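Local atomic coordinates of 3-hydroxyacyl-CoA dehydrogenase (Burkholderia thailandensis, PDB entry 4XGN), a protein that probably catalyses the NAD-dependent oxidation of 3-hydroxyacyl-CoA to 3-ketoacyl-CoA, as a member of the short-chain dehydrogenase/reductase family that binds NAD. Residues A97-G102 with G159-A164. Sequence-based numbering, arbitrary orientation.
Sequences AAKTVG and GQIGQA
Ala98 and Gly162 illustrate how one backbone hydrogen bond can join two loops that are distant in sequence. The amide N of Ala98 donates to the carbonyl O of Gly162 at 2.9 Å, arriving in the carbonyl plane on a lone pair, with an N-H...O angle of 162°. The same oxygen lies 3.3 Å from Ala97 CA, a CA-H...O contact, and Gly162 CA makes a longer one to the carbonyl O of Ala98. Lys99, extended beyond CG, runs its aliphatic chain slantwise over a methyl of Ile161, Lys99 CE coming to 3.8 Å from Ile161 CG2 and Lys99 CG nearly as close. That methyl stands anti to the Ile161 backbone N, which turns it to the lysine chain, while CG1 lies beside the backbone N. In the Rossmann fold of this short-chain dehydrogenase, residues 97-102 follow the central strand 85-90, and residues 159-164 lead into the long helix 164-184. A type II turn from Gln160 to Gln163 shapes the second loop, with Gly162 at its third position. The Gln163 side chain folds back over this turn, its OE1 accepting the N-H of Gln160 at 2.8 Å, almost straight at 170° but tilted from the amide plane. Thr100 holds OG1 beside its backbone N (chi1 -61°), 4.2 Å from Ala164 CB; this hydroxyl is hydrogen-bonded to Asp183 OD2 of the second subunit, and OD1 of the same aspartate accepts the Gly162 N-H.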
# COMPACT_ATOMS: atom_id res chain seq x y z
N ALA A 97 13.99 14.15 15.45
CA ALA A 97 13.03 14.92 14.69
C ALA A 97 13.72 16.19 14.19
O ALA A 97 14.46 16.85 14.93
CB ALA A 97 11.85 15.28 15.55
N ALA A 98 13.42 16.56 12.96
CA ALA A 98 13.89 17.80 12.38
C ALA A 98 13.13 17.99 11.07
O ALA A 98 12.98 17.03 10.31
CB ALA A 98 15.38 17.73 12.07
N LYS A 99 12.69 19.20 10.84
CA LYS A 99 11.96 19.53 9.61
C LYS A 99 12.89 19.64 8.44
O LYS A 99 14.02 20.06 8.58
CB LYS A 99 11.20 20.84 9.78
CG LYS A 99 10.01 20.76 10.75
CD LYS A 99 9.37 22.12 10.97
CE LYS A 99 8.43 22.07 12.17
NZ LYS A 99 7.67 23.34 12.34
N THR A 100 12.37 19.37 7.24
CA THR A 100 13.15 19.50 6.02
C THR A 100 13.72 20.92 5.87
O THR A 100 14.88 21.09 5.52
CB THR A 100 12.27 19.16 4.79
OG1 THR A 100 11.82 17.81 4.90
CG2 THR A 100 13.08 19.29 3.51
N VAL A 101 12.89 21.92 6.14
CA VAL A 101 13.32 23.31 6.25
C VAL A 101 12.88 23.80 7.63
O VAL A 101 11.69 23.91 7.92
CB VAL A 101 12.77 24.18 5.08
CG1 VAL A 101 13.26 25.62 5.25
CG2 VAL A 101 13.27 23.63 3.75
N GLY A 102 13.88 24.02 8.49
CA GLY A 102 13.66 24.54 9.85
C GLY A 102 13.78 26.05 9.90
O GLY A 102 13.99 26.69 8.88
N GLY A 159 4.30 9.23 7.87
CA GLY A 159 5.36 10.09 8.43
C GLY A 159 4.85 11.50 8.76
O GLY A 159 4.22 12.13 7.93
N GLN A 160 5.15 11.99 9.94
CA GLN A 160 4.71 13.30 10.43
C GLN A 160 5.70 14.38 10.11
O GLN A 160 6.83 14.11 9.69
CB GLN A 160 4.52 13.27 11.94
CG GLN A 160 3.54 12.19 12.42
CD GLN A 160 3.28 12.32 13.89
OE1 GLN A 160 4.15 11.98 14.71
NE2 GLN A 160 2.11 12.84 14.26
N ILE A 161 5.24 15.60 10.27
CA ILE A 161 6.14 16.76 10.18
C ILE A 161 7.30 16.48 11.14
O ILE A 161 7.10 16.06 12.29
CB ILE A 161 5.43 18.04 10.57
CG1 ILE A 161 4.40 18.41 9.49
CG2 ILE A 161 6.41 19.17 10.77
CD1 ILE A 161 3.45 19.52 9.90
N GLY A 162 8.51 16.71 10.65
CA GLY A 162 9.71 16.42 11.44
C GLY A 162 10.28 15.03 11.37
O GLY A 162 11.40 14.81 11.85
N GLN A 163 9.58 14.09 10.72
CA GLN A 163 9.98 12.69 10.63
C GLN A 163 10.53 12.24 9.29
O GLN A 163 10.57 11.04 9.01
CB GLN A 163 8.82 11.77 10.96
CG GLN A 163 8.26 11.84 12.32
CD GLN A 163 7.37 10.63 12.59
OE1 GLN A 163 6.49 10.34 11.80
NE2 GLN A 163 7.64 9.87 13.67
N ALA A 164 10.97 13.15 8.44
CA ALA A 164 11.49 12.73 7.14
C ALA A 164 12.61 11.68 7.24
O ALA A 164 12.54 10.63 6.57
CB ALA A 164 11.94 13.90 6.34